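4-alpha-glucanotransferase (Streptococcus agalactiae, PDB 6M6T) is an amylomaltase, also called disproportionating enzyme, a glycan-binding protein built on a TIM-barrel fold. Local coordinates at residues A[339-344]-A[362-367]; A[389-394]-A[439-444]; A[5-10]-A[435-440]; A[41-46]-A[212-217]. All coordinates share one frame; numbering follows the deposited sequence.

Interaction 1 (A[339-344]-A[362-367]); sequences PIIAEN and PGMKIM. With AC1 (4,6-dideoxy-4-{[(1S,4R,5S,6S)-4,5,6-trihydroxy-3-(hydroxymethyl)cyclohex-2-en-1-yl]amino}-alpha-D-glucopyranose), chain J.
Glu-343 and Met-364 meet where strands 340-342 and 363-366 come side by side. Glu-343 CB just reaches Met-364 SD and CE, each 4.2 Å away. Its CG is closer, 3.5 Å from Met-364 SD. CG stands anti to the backbone N of Glu-343 (chi1 -161°), and the chain bends at chi2. The methionine thioether thus lies across the methylene part of the glutamate, and the carboxylate turns away toward the ligand AC1. Glu-343 CD is 3.2 Å from O4 of AC1. The carboxylate end lies against that atom, with OE2 the nearer oxygen at a modelled 2.4 Å, a length that is doubtful. The carboxylate is also held by the backbone: OE2 accepts a hydrogen bond from His-297 N, and OE1 a weak one from Leu-345 N.

The backbones join by one nearly straight hydrogen bond, Ala-342 N to Pro-362 O, 2.8 Å. A second bond uses a side chain. Met-364 N points to Asn-344 OD1 at 3.1 Å, tilted 20° from the plane of the amide carbonyl. In this way Asn-344 takes over the pairing where the strand 340-342 has ended. Earlier in the strand, Ile-341 CG2 rests on Pro-362 CG at 4.0 Å, and the two side chains cross at about a right angle. The short strand segments run in the same general sense, 48° apart.

Strands 340-342 and 363-366 are the fifth and sixth of eight parallel strands. Their contact belongs to the closed ring of a TIM barrel, and it places Glu-343 of the glycan pocket at the carboxyl-end mouth, where such barrels carry their binding sites.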
loop_
_atom_site.group_PDB
_atom_site.type_symbol
_atom_site.label_atom_id
_atom_site.label_comp_id
_atom_site.label_asym_id
_atom_site.label_seq_id
_atom_site.Cartn_x
_atom_site.Cartn_y
_atom_site.Cartn_z
ATOM N N PRO A 339 -16.480 -5.697 0.576
ATOM C CA PRO A 339 -16.113 -4.311 0.900
ATOM C C PRO A 339 -14.928 -3.778 0.110
ATOM O O PRO A 339 -13.844 -3.606 0.682
ATOM C CB PRO A 339 -15.756 -4.387 2.385
ATOM C CG PRO A 339 -15.253 -5.774 2.570
ATOM C CD PRO A 339 -16.065 -6.634 1.642
ATOM N N ILE A 340 -15.110 -3.502 -1.185
ATOM C CA ILE A 340 -14.051 -2.919 -2.004
ATOM C C ILE A 340 -14.324 -1.437 -2.192
ATOM O O ILE A 340 -15.477 -1.023 -2.400
ATOM C CB ILE A 340 -13.933 -3.608 -3.377
ATOM C CG1 ILE A 340 -14.082 -5.124 -3.263
ATOM C CG2 ILE A 340 -12.613 -3.230 -4.045
ATOM C CD1 ILE A 340 -13.232 -5.759 -2.220
ATOM N N ILE A 341 -13.269 -0.626 -2.152
ATOM C CA ILE A 341 -13.334 0.730 -2.672
ATOM C C ILE A 341 -12.388 0.814 -3.851
ATOM O O ILE A 341 -11.317 0.191 -3.850
ATOM C CB ILE A 341 -13.019 1.797 -1.609
ATOM C CG1 ILE A 341 -11.544 1.775 -1.239
ATOM C CG2 ILE A 341 -13.902 1.604 -0.381
ATOM C CD1 ILE A 341 -11.181 2.775 -0.162
ATOM N N ALA A 342 -12.811 1.544 -4.879
ATOM C CA ALA A 342 -12.122 1.596 -6.158
ATOM C C ALA A 342 -11.405 2.927 -6.316
ATOM O O ALA A 342 -12.013 3.992 -6.164
ATOM C CB ALA A 342 -13.111 1.397 -7.301
ATOM N N GLU A 343 -10.122 2.863 -6.634
ATOM C CA GLU A 343 -9.306 4.056 -6.852
ATOM C C GLU A 343 -9.384 4.404 -8.335
ATOM O O GLU A 343 -8.658 3.841 -9.155
ATOM C CB GLU A 343 -7.869 3.795 -6.399
ATOM C CG GLU A 343 -7.040 5.046 -6.143
ATOM C CD GLU A 343 -6.211 5.463 -7.360
ATOM O OE1 GLU A 343 -6.497 6.527 -7.936
ATOM O OE2 GLU A 343 -5.261 4.742 -7.752
ATOM N N ASN A 344 -10.253 5.348 -8.698
ATOM C CA ASN A 344 -10.500 5.581 -10.119
ATOM C C ASN A 344 -10.024 6.950 -10.585
ATOM O O ASN A 344 -10.728 7.646 -11.321
ATOM C CB ASN A 344 -11.986 5.404 -10.429
ATOM C CG ASN A 344 -12.866 6.354 -9.645
ATOM O OD1 ASN A 344 -12.535 6.766 -8.534
ATOM N ND2 ASN A 344 -13.997 6.708 -10.228
ATOM N N PRO A 362 -17.761 2.254 -3.872
ATOM C CA PRO A 362 -17.352 3.661 -3.836
ATOM C C PRO A 362 -16.101 3.922 -4.667
ATOM O O PRO A 362 -15.191 3.095 -4.764
ATOM C CB PRO A 362 -17.102 3.932 -2.344
ATOM C CG PRO A 362 -17.577 2.703 -1.601
ATOM C CD PRO A 362 -18.257 1.792 -2.561
ATOM N N GLY A 363 -16.067 5.104 -5.270
ATOM C CA GLY A 363 -14.873 5.633 -5.874
ATOM C C GLY A 363 -14.336 6.817 -5.094
ATOM O O GLY A 363 -14.837 7.176 -4.033
ATOM N N MET A 364 -13.315 7.438 -5.661
ATOM C CA MET A 364 -12.554 8.438 -4.936
ATOM C C MET A 364 -12.899 9.851 -5.392
ATOM O O MET A 364 -13.463 10.070 -6.469
ATOM C CB MET A 364 -11.055 8.177 -5.097
ATOM C CG MET A 364 -10.620 6.826 -4.537
ATOM S SD MET A 364 -8.972 6.887 -3.820
ATOM C CE MET A 364 -9.015 5.445 -2.746
ATOM N N LYS A 365 -12.564 10.814 -4.527
ATOM C CA LYS A 365 -12.652 12.249 -4.798
ATOM C C LYS A 365 -11.469 12.897 -4.085
ATOM O O LYS A 365 -11.381 12.861 -2.852
ATOM C CB LYS A 365 -13.984 12.855 -4.324
ATOM C CG LYS A 365 -15.209 12.538 -5.211
ATOM C CD LYS A 365 -15.082 13.132 -6.630
ATOM C CE LYS A 365 -16.162 12.612 -7.591
ATOM N NZ LYS A 365 -17.476 12.374 -6.899
ATOM N N ILE A 366 -10.541 13.455 -4.852
ATOM C CA ILE A 366 -9.329 14.041 -4.299
ATOM C C ILE A 366 -9.484 15.548 -4.409
ATOM O O ILE A 366 -9.283 16.129 -5.478
ATOM C CB ILE A 366 -8.064 13.535 -5.006
ATOM C CG1 ILE A 366 -7.881 12.038 -4.741
ATOM C CG2 ILE A 366 -6.816 14.321 -4.554
ATOM C CD1 ILE A 366 -6.424 11.566 -4.803
ATOM N N MET A 367 -9.827 16.191 -3.294
ATOM C CA MET A 367 -10.185 17.603 -3.345
ATOM C C MET A 367 -9.068 18.483 -3.874
ATOM O O MET A 367 -9.330 19.631 -4.251
ATOM C CB MET A 367 -10.555 18.106 -1.964
ATOM C CG MET A 367 -11.595 19.222 -1.929
ATOM S SD MET A 367 -12.028 19.488 -0.193
ATOM C CE MET A 367 -11.235 18.061 0.531
HETATM C C1 AC1 J . -3.663 13.431 -12.874
HETATM O O2 AC1 J . -2.363 13.078 -14.893
HETATM C C2 AC1 J . -2.452 12.737 -13.499
HETATM C C4A AC1 J . -2.657 6.258 -10.179
HETATM C C3 AC1 J . -2.648 11.253 -13.413
HETATM O O3 AC1 J . -1.502 10.654 -14.007
HETATM C C4 AC1 J . -2.777 10.825 -11.951
HETATM N N4A AC1 J . -3.093 9.400 -11.828
HETATM C C5 AC1 J . -3.906 11.570 -11.270
HETATM O O5 AC1 J . -3.778 13.017 -11.453
HETATM C C6 AC1 J . -3.907 11.167 -9.780
HETATM C C1B AC1 J . -1.943 8.488 -11.890
HETATM C C2B AC1 J . -2.483 7.184 -12.389
HETATM O O2B AC1 J . -3.213 7.469 -13.583
HETATM C C3B AC1 J . -3.449 6.644 -11.367
HETATM O O3B AC1 J . -4.060 5.454 -11.843
HETATM O O4 AC1 J . -3.561 5.824 -9.141
HETATM C C5B AC1 J . -1.824 7.310 -9.762
HETATM C C7B AC1 J . -1.430 8.349 -10.607
HETATM C C6B AC1 J . -1.275 7.258 -8.352
HETATM O O6B AC1 J . -2.249 6.573 -7.561
#

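Interaction 2 (A[389-394]-A[439-444]); sequences TIAYAG and TVSQTT
Ile-390 lies alongside Thr-443, the two side chains pointing the same way, with Ile-390 CD1 3.8 Å from Thr-443 CB. Its CG1 sits anti to the carbonyl carbon (chi1 -50°), which brings the CG1-CD1 arm to Thr-443, and CD1 also touches Gln-442 CG. Ala-391 and Thr-444 project from the other face of the sheet. There the methyl of Ala-391 meets Thr-444 CG2 at 3.8 Å and Ser-441 OG at 3.4 Å.

The backbones pair as parallel strands. Ala-391 N donates to Thr-443 O at 2.9 Å. Thr-444 CA makes a CA-H...O contact with Ala-391 O, and Gln-442 N gives only a weak bond to Thr-389 O. Ahead of strand 443-447, Ser-441 OG donates to Thr-389 OG1, 2.8 Å away. That threonine oxygen is also hydrogen-bonded to Thr-386 O, and this short polar chain links the loop at Thr-386 to the loop residue Ser-441. These strands are the seventh and eighth of the TIM barrel, and Leu-436 of helix 428-438 covers the Ala-391 face.

The contact is thus mixed: methyl and methylene groups of Ile-390, Ala-391 and the threonines pack on both faces, while the buried hydroxyls of Ser-441 and Thr-389 are paired with each other, and Thr-389 OG1 with Thr-386 O as well.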
loop_
_atom_site.group_PDB
_atom_site.type_symbol
_atom_site.label_atom_id
_atom_site.label_comp_id
_atom_site.label_asym_id
_atom_site.label_seq_id
_atom_site.Cartn_x
_atom_site.Cartn_y
_atom_site.Cartn_z
ATOM N N THR A 389 -18.991 7.735 -2.347
ATOM C CA THR A 389 -17.601 8.069 -2.627
ATOM C C THR A 389 -16.839 8.176 -1.307
ATOM O O THR A 389 -17.424 8.399 -0.237
ATOM C CB THR A 389 -17.448 9.392 -3.413
ATOM O OG1 THR A 389 -17.886 10.498 -2.610
ATOM C CG2 THR A 389 -18.211 9.392 -4.742
ATOM N N ILE A 390 -15.517 8.034 -1.400
ATOM C CA ILE A 390 -14.594 8.208 -0.278
ATOM C C ILE A 390 -13.779 9.456 -0.564
ATOM O O ILE A 390 -13.008 9.477 -1.524
ATOM C CB ILE A 390 -13.655 7.010 -0.118
ATOM C CG1 ILE A 390 -14.414 5.683 -0.116
ATOM C CG2 ILE A 390 -12.773 7.201 1.105
ATOM C CD1 ILE A 390 -15.681 5.684 0.707
ATOM N N ALA A 391 -13.901 10.490 0.247
ATOM C CA ALA A 391 -13.251 11.751 -0.084
ATOM C C ALA A 391 -11.968 11.937 0.712
ATOM O O ALA A 391 -11.932 11.680 1.915
ATOM C CB ALA A 391 -14.185 12.935 0.147
ATOM N N TYR A 392 -10.915 12.378 0.012
ATOM C CA TYR A 392 -9.610 12.711 0.570
ATOM C C TYR A 392 -9.308 14.176 0.323
ATOM O O TYR A 392 -9.784 14.777 -0.648
ATOM C CB TYR A 392 -8.463 11.906 -0.061
ATOM C CG TYR A 392 -8.654 10.434 0.048
ATOM C CD1 TYR A 392 -9.414 9.752 -0.883
ATOM C CD2 TYR A 392 -8.117 9.729 1.109
ATOM C CE1 TYR A 392 -9.611 8.408 -0.774
ATOM C CE2 TYR A 392 -8.311 8.379 1.230
ATOM C CZ TYR A 392 -9.063 7.722 0.285
ATOM O OH TYR A 392 -9.258 6.370 0.396
ATOM N N ALA A 393 -8.502 14.741 1.216
ATOM C CA ALA A 393 -7.871 16.017 0.925
ATOM C C ALA A 393 -6.783 15.813 -0.108
ATOM O O ALA A 393 -6.755 16.472 -1.156
ATOM C CB ALA A 393 -7.302 16.615 2.208
ATOM N N GLY A 394 -5.899 14.867 0.167
ATOM C CA GLY A 394 -5.002 14.341 -0.829
ATOM C C GLY A 394 -4.788 12.896 -0.460
ATOM O O GLY A 394 -5.243 12.433 0.587
ATOM N N THR A 439 -18.573 17.496 3.329
ATOM C CA THR A 439 -19.098 16.977 2.070
ATOM C C THR A 439 -20.069 15.817 2.302
ATOM O O THR A 439 -20.071 15.168 3.347
ATOM C CB THR A 439 -17.962 16.515 1.146
ATOM O OG1 THR A 439 -17.540 15.194 1.503
ATOM C CG2 THR A 439 -16.771 17.459 1.220
ATOM N N VAL A 440 -20.885 15.541 1.287
ATOM C CA VAL A 440 -21.925 14.529 1.411
ATOM C C VAL A 440 -21.350 13.122 1.325
ATOM O O VAL A 440 -22.105 12.141 1.311
ATOM C CB VAL A 440 -23.009 14.731 0.342
ATOM C CG1 VAL A 440 -23.537 16.135 0.424
ATOM C CG2 VAL A 440 -22.458 14.448 -1.041
ATOM N N SER A 441 -20.019 13.017 1.240
ATOM C CA SER A 441 -19.362 11.723 1.080
ATOM C C SER A 441 -19.637 10.832 2.284
ATOM O O SER A 441 -19.699 11.309 3.419
ATOM C CB SER A 441 -17.847 11.911 0.904
ATOM O OG SER A 441 -17.466 12.144 -0.444
ATOM N N GLN A 442 -19.803 9.525 2.044
ATOM C CA GLN A 442 -20.087 8.634 3.164
ATOM C C GLN A 442 -18.893 8.520 4.091
ATOM O O GLN A 442 -19.072 8.439 5.312
ATOM C CB GLN A 442 -20.533 7.253 2.675
ATOM C CG GLN A 442 -19.431 6.306 2.187
ATOM C CD GLN A 442 -19.990 5.006 1.583
ATOM O OE1 GLN A 442 -20.635 5.013 0.523
ATOM N NE2 GLN A 442 -19.741 3.886 2.262
ATOM N N THR A 443 -17.676 8.564 3.541
ATOM C CA THR A 443 -16.446 8.471 4.314
ATOM C C THR A 443 -15.457 9.515 3.826
ATOM O O THR A 443 -15.322 9.733 2.627
ATOM C CB THR A 443 -15.808 7.078 4.206
ATOM O OG1 THR A 443 -16.805 6.063 4.395
ATOM C CG2 THR A 443 -14.722 6.906 5.256
ATOM N N THR A 444 -14.774 10.159 4.756
ATOM C CA THR A 444 -13.679 11.064 4.449
ATOM C C THR A 444 -12.460 10.623 5.240
ATOM O O THR A 444 -12.579 10.186 6.392
ATOM C CB THR A 444 -14.029 12.511 4.800
ATOM O OG1 THR A 444 -14.470 12.572 6.168
ATOM C CG2 THR A 444 -15.126 13.061 3.850
#

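Interaction 3 (A[5-10]-A[435-440])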
loop_
_atom_site.group_PDB
_atom_site.type_symbol
_atom_site.label_atom_id
_atom_site.label_comp_id
_atom_site.label_asym_id
_atom_site.label_seq_id
_atom_site.Cartn_x
_atom_site.Cartn_y
_atom_site.Cartn_z
ATOM N N ARG A 5 -22.585 7.704 7.940
ATOM C CA ARG A 5 -21.359 8.445 7.681
ATOM C C ARG A 5 -20.271 8.037 8.671
ATOM O O ARG A 5 -20.539 7.434 9.706
ATOM C CB ARG A 5 -21.601 9.948 7.757
ATOM C CG ARG A 5 -22.229 10.549 6.510
ATOM C CD ARG A 5 -22.962 11.859 6.822
ATOM N NE ARG A 5 -22.048 12.968 7.081
ATOM C CZ ARG A 5 -21.716 13.872 6.168
ATOM N NH1 ARG A 5 -22.242 13.784 4.953
ATOM N NH2 ARG A 5 -20.878 14.858 6.465
ATOM N N ALA A 6 -19.027 8.349 8.318
ATOM C CA ALA A 6 -17.852 7.896 9.056
ATOM C C ALA A 6 -16.628 8.643 8.533
ATOM O O ALA A 6 -16.696 9.398 7.556
ATOM C CB ALA A 6 -17.651 6.388 8.935
ATOM N N SER A 7 -15.499 8.426 9.207
ATOM C CA SER A 7 -14.246 9.056 8.825
ATOM C C SER A 7 -13.098 8.161 9.266
ATOM O O SER A 7 -13.278 7.178 10.000
ATOM C CB SER A 7 -14.092 10.458 9.420
ATOM O OG SER A 7 -13.272 10.431 10.572
ATOM N N GLY A 8 -11.915 8.495 8.765
ATOM C CA GLY A 8 -10.746 7.680 9.033
ATOM C C GLY A 8 -9.490 8.468 8.761
ATOM O O GLY A 8 -9.522 9.590 8.253
ATOM N N VAL A 9 -8.371 7.854 9.111
ATOM C CA VAL A 9 -7.071 8.505 9.039
ATOM C C VAL A 9 -6.182 7.688 8.111
ATOM O O VAL A 9 -6.250 6.453 8.103
ATOM C CB VAL A 9 -6.474 8.677 10.460
ATOM C CG1 VAL A 9 -4.989 8.980 10.448
ATOM C CG2 VAL A 9 -7.214 9.794 11.193
ATOM N N LEU A 10 -5.382 8.384 7.298
ATOM C CA LEU A 10 -4.491 7.758 6.316
ATOM C C LEU A 10 -3.050 7.833 6.828
ATOM O O LEU A 10 -2.377 8.869 6.723
ATOM C CB LEU A 10 -4.627 8.412 4.944
ATOM C CG LEU A 10 -3.669 7.847 3.898
ATOM C CD1 LEU A 10 -4.186 6.527 3.326
ATOM C CD2 LEU A 10 -3.445 8.839 2.795
ATOM N N THR A 435 -13.906 21.732 5.355
ATOM C CA THR A 435 -14.723 21.562 4.153
ATOM C C THR A 435 -14.856 20.089 3.766
ATOM O O THR A 435 -15.971 19.601 3.547
ATOM C CB THR A 435 -14.175 22.370 2.987
ATOM O OG1 THR A 435 -13.954 23.718 3.406
ATOM C CG2 THR A 435 -15.192 22.379 1.873
ATOM N N LEU A 436 -13.732 19.366 3.677
ATOM C CA LEU A 436 -13.759 17.933 3.362
ATOM C C LEU A 436 -14.774 17.186 4.212
ATOM O O LEU A 436 -15.513 16.333 3.715
ATOM C CB LEU A 436 -12.371 17.317 3.569
ATOM C CG LEU A 436 -12.221 15.784 3.517
ATOM C CD1 LEU A 436 -12.657 15.216 2.206
ATOM C CD2 LEU A 436 -10.800 15.390 3.746
ATOM N N TYR A 437 -14.795 17.458 5.516
ATOM C CA TYR A 437 -15.709 16.715 6.367
ATOM C C TYR A 437 -17.139 17.180 6.190
ATOM O O TYR A 437 -18.067 16.432 6.516
ATOM C CB TYR A 437 -15.274 16.828 7.830
ATOM C CG TYR A 437 -14.264 15.779 8.198
ATOM C CD1 TYR A 437 -13.234 15.461 7.329
ATOM C CD2 TYR A 437 -14.352 15.088 9.392
ATOM C CE1 TYR A 437 -12.308 14.503 7.645
ATOM C CE2 TYR A 437 -13.425 14.110 9.719
ATOM C CZ TYR A 437 -12.408 13.827 8.836
ATOM O OH TYR A 437 -11.493 12.857 9.126
ATOM N N ALA A 438 -17.340 18.390 5.662
ATOM C CA ALA A 438 -18.696 18.849 5.395
ATOM C C ALA A 438 -19.326 18.235 4.147
ATOM O O ALA A 438 -20.527 18.440 3.936
ATOM C CB ALA A 438 -18.711 20.371 5.271
ATOM N N THR A 439 -18.573 17.496 3.329
ATOM C CA THR A 439 -19.098 16.977 2.070
ATOM C C THR A 439 -20.069 15.817 2.302
ATOM O O THR A 439 -20.071 15.168 3.347
ATOM C CB THR A 439 -17.962 16.515 1.146
ATOM O OG1 THR A 439 -17.540 15.194 1.503
ATOM C CG2 THR A 439 -16.771 17.459 1.220
ATOM N N VAL A 440 -20.885 15.541 1.287
ATOM C CA VAL A 440 -21.925 14.529 1.411
ATOM C C VAL A 440 -21.350 13.122 1.325
ATOM O O VAL A 440 -22.105 12.141 1.311
ATOM C CB VAL A 440 -23.009 14.731 0.342
ATOM C CG1 VAL A 440 -23.537 16.135 0.424
ATOM C CG2 VAL A 440 -22.458 14.448 -1.041
#
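Helix 428-438 is one of the outer helices of the beta/alpha barrel, and its carboxyl end meets the start of the first barrel strand, 6-10, through Ser-7 and through Arg-5 just ahead of it. The Arg-5 guanidinium turns its edge to Thr-439 O. NH1 lies 3.0 Å and NH2 3.2 Å from that oxygen, and both bonds are weak and bent. A turn in the arginine chain at chi3 (73°) brings the flat group round to this carbonyl. NH2 has a better partner in Tyr-494 O. Thr-439 O is shared with a weak bond from Arg-496, so two arginines gather near the helix end.

Deeper in, Ser-7 CB packs 3.7 Å from Tyr-437 CE2, approaching the ring obliquely. Ser-7 OG gives a weak hydrogen bond to Tyr-437 OH at 3.3 Å. The phenol is also hydrogen-bonded to Thr-446 OG1, on the neighbouring strand 443-447.

The helix end is finished locally. Thr-439 N and OG1 both donate to Leu-436 O, from the same face of its carbonyl plane, with OG1 at 3.2 Å. Helix 481-493 adds Ile-490 and Thr-491 beside Tyr-437. This is the layering of a TIM barrel, in which a helix ahead of the last strand packs outside the sheet where that strand meets the first.

Interaction 4 (A[41-46]-A[212-217]); sequences QKFWQI and QIIGDM
Ile-214 CD1 nestles between two side chains of the neighbouring strand, 3.6 Å from Phe-43 CB and 3.9 Å from Gln-45 CB. Phe-43 stands with CG anti to the carbonyl carbon (chi1 -63°). This lays its CD1 beside Gln-212 CB at 3.7 Å, and the ring and amide planes are 41° apart. Lys-42 CG covers one ring face from 3.4 Å above its centre, and Tyr-292 meets the ring edge-to-face. Gln-45 stretches out beyond CG, and its OE1 is hydrogen-bonded to Tyr-392 OH.

Strands 43-45 and 212-217 are the second and third of the TIM barrel and run parallel. Four backbone hydrogen bonds join them, from Gln-212 N to Lys-42 O at one end to Ile-46 N to Ile-214 O at the other. Phe-43, Gln-45, Gln-212 and Ile-214 share the face turned into the barrel.

Trp-44 and Ile-213 project from the other face, side by side. Trp-44 CG is anti to the backbone N (chi1 -173°), which carries the indole away from the neighbouring strand while its CB keeps Ile-213 CD1 at 3.6 Å. Ile-46 CG2 lies above one indole face, offset toward its rim, and Trp-44 NE1 is hydrogen-bonded to Met-11 O. Near the strand's end, Asp-216 CB approaches Ile-46 O at 4.0 Å. Asp-216 OD1 makes a salt bridge with Arg-294, and OD2 a hydrogen bond with Tyr-59 OH, a residue of the glycan pocket.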
loop_
_atom_site.group_PDB
_atom_site.type_symbol
_atom_site.label_atom_id
_atom_site.label_comp_id
_atom_site.label_asym_id
_atom_site.label_seq_id
_atom_site.Cartn_x
_atom_site.Cartn_y
_atom_site.Cartn_z
ATOM N N GLN A 41 -13.023 7.886 15.311
ATOM C CA GLN A 41 -12.771 7.507 13.935
ATOM C C GLN A 41 -13.348 6.127 13.655
ATOM O O GLN A 41 -13.652 5.348 14.555
ATOM C CB GLN A 41 -11.277 7.513 13.633
ATOM C CG GLN A 41 -10.623 8.864 13.763
ATOM C CD GLN A 41 -11.339 9.949 12.978
ATOM O OE1 GLN A 41 -11.154 10.090 11.766
ATOM N NE2 GLN A 41 -12.150 10.736 13.675
ATOM N N LYS A 42 -13.530 5.840 12.379
ATOM C CA LYS A 42 -13.979 4.525 11.943
ATOM C C LYS A 42 -12.881 3.742 11.246
ATOM O O LYS A 42 -12.769 2.531 11.454
ATOM C CB LYS A 42 -15.193 4.652 11.009
ATOM C CG LYS A 42 -15.716 3.330 10.497
ATOM C CD LYS A 42 -16.940 2.872 11.244
ATOM C CE LYS A 42 -17.555 1.642 10.590
ATOM N NZ LYS A 42 -17.758 1.918 9.151
ATOM N N PHE A 43 -12.031 4.418 10.468
ATOM C CA PHE A 43 -11.127 3.727 9.562
ATOM C C PHE A 43 -9.681 4.132 9.792
ATOM O O PHE A 43 -9.383 5.294 10.089
ATOM C CB PHE A 43 -11.508 3.992 8.081
ATOM C CG PHE A 43 -12.860 3.465 7.713
ATOM C CD1 PHE A 43 -13.144 2.112 7.810
ATOM C CD2 PHE A 43 -13.858 4.321 7.304
ATOM C CE1 PHE A 43 -14.407 1.625 7.493
ATOM C CE2 PHE A 43 -15.129 3.842 6.987
ATOM C CZ PHE A 43 -15.403 2.500 7.089
ATOM N N TRP A 44 -8.794 3.144 9.642
ATOM C CA TRP A 44 -7.350 3.329 9.484
ATOM C C TRP A 44 -7.022 2.829 8.085
ATOM O O TRP A 44 -7.167 1.629 7.810
ATOM C CB TRP A 44 -6.561 2.543 10.546
ATOM C CG TRP A 44 -5.087 2.816 10.560
ATOM C CD1 TRP A 44 -4.407 3.624 9.708
ATOM C CD2 TRP A 44 -4.108 2.309 11.495
ATOM N NE1 TRP A 44 -3.066 3.639 10.031
ATOM C CE2 TRP A 44 -2.861 2.853 11.131
ATOM C CE3 TRP A 44 -4.169 1.459 12.606
ATOM C CZ2 TRP A 44 -1.693 2.575 11.825
ATOM C CZ3 TRP A 44 -2.997 1.169 13.274
ATOM C CH2 TRP A 44 -1.776 1.723 12.880
ATOM N N GLN A 45 -6.623 3.735 7.188
ATOM C CA GLN A 45 -6.119 3.326 5.881
ATOM C C GLN A 45 -4.597 3.249 5.939
ATOM O O GLN A 45 -3.928 4.230 6.293
ATOM C CB GLN A 45 -6.556 4.280 4.771
ATOM C CG GLN A 45 -6.225 3.764 3.356
ATOM C CD GLN A 45 -7.024 4.461 2.256
ATOM O OE1 GLN A 45 -7.884 5.314 2.516
ATOM N NE2 GLN A 45 -6.746 4.094 1.016
ATOM N N ILE A 46 -4.054 2.091 5.588
ATOM C CA ILE A 46 -2.621 1.910 5.449
ATOM C C ILE A 46 -2.280 1.751 3.961
ATOM O O ILE A 46 -3.162 1.674 3.095
ATOM C CB ILE A 46 -2.116 0.706 6.280
ATOM C CG1 ILE A 46 -2.913 -0.549 5.910
ATOM C CG2 ILE A 46 -2.250 0.987 7.781
ATOM C CD1 ILE A 46 -2.166 -1.841 6.083
ATOM N N GLN A 212 -11.759 -0.183 11.864
ATOM C CA GLN A 212 -11.664 -1.015 10.668
ATOM C C GLN A 212 -10.506 -0.568 9.778
ATOM O O GLN A 212 -10.248 0.636 9.641
ATOM C CB GLN A 212 -12.968 -0.962 9.888
ATOM C CG GLN A 212 -14.197 -1.335 10.698
ATOM C CD GLN A 212 -14.985 -2.443 10.043
ATOM O OE1 GLN A 212 -15.580 -2.253 8.973
ATOM N NE2 GLN A 212 -14.973 -3.623 10.665
ATOM N N ILE A 213 -9.826 -1.547 9.152
ATOM C CA ILE A 213 -8.615 -1.319 8.355
ATOM C C ILE A 213 -8.947 -1.324 6.865
ATOM O O ILE A 213 -9.508 -2.298 6.341
ATOM C CB ILE A 213 -7.543 -2.383 8.657
ATOM C CG1 ILE A 213 -7.168 -2.350 10.136
ATOM C CG2 ILE A 213 -6.312 -2.186 7.767
ATOM C CD1 ILE A 213 -6.553 -1.030 10.556
ATOM N N ILE A 214 -8.564 -0.257 6.173
ATOM C CA ILE A 214 -8.590 -0.224 4.714
ATOM C C ILE A 214 -7.196 -0.582 4.210
ATOM O O ILE A 214 -6.268 0.231 4.278
ATOM C CB ILE A 214 -9.025 1.141 4.170
ATOM C CG1 ILE A 214 -10.219 1.698 4.931
ATOM C CG2 ILE A 214 -9.351 1.041 2.721
ATOM C CD1 ILE A 214 -10.312 3.216 4.804
ATOM N N GLY A 215 -7.061 -1.797 3.690
ATOM C CA GLY A 215 -5.844 -2.190 3.011
ATOM C C GLY A 215 -5.798 -1.776 1.535
ATOM O O GLY A 215 -6.813 -1.510 0.887
ATOM N N ASP A 216 -4.569 -1.724 1.023
ATOM C CA ASP A 216 -4.252 -1.356 -0.352
ATOM C C ASP A 216 -3.819 -2.608 -1.107
ATOM O O ASP A 216 -2.966 -3.361 -0.622
ATOM C CB ASP A 216 -3.122 -0.309 -0.376
ATOM C CG ASP A 216 -3.413 0.894 -1.290
ATOM O OD1 ASP A 216 -4.021 0.706 -2.373
ATOM O OD2 ASP A 216 -3.011 2.033 -0.929
ATOM N N MET A 217 -4.387 -2.823 -2.291
ATOM C CA MET A 217 -3.947 -3.909 -3.171
ATOM C C MET A 217 -3.328 -3.345 -4.442
ATOM O O MET A 217 -4.058 -2.818 -5.307
ATOM C CB MET A 217 -5.106 -4.837 -3.519
ATOM C CG MET A 217 -4.701 -6.094 -4.260
ATOM S SD MET A 217 -6.125 -7.200 -4.454
ATOM C CE MET A 217 -6.578 -6.917 -6.163
#

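How the interactions relate
Interaction 3 closes the longest loop, when the end of helix 428-438 comes back to strand 6-10 just before strand 443-447 joins it. Interactions 4 and 1 are nested inside it. Interaction 4 closes first, joining the second and third strands. Interaction 1 follows, bringing the fifth and sixth together. Interaction 2 comes next in series, pairing the seventh and eighth, and ends on the same part of the chain as interaction 3, with Thr-439 and Val-440 common to both. The ring closes where 443-447 meets 6-10. Strand neighbours bridge the gaps: Gly-363 O meets Ile-390 N between interactions 1 and 2, and Ser-7 O meets Lys-42 N between 3 and 4.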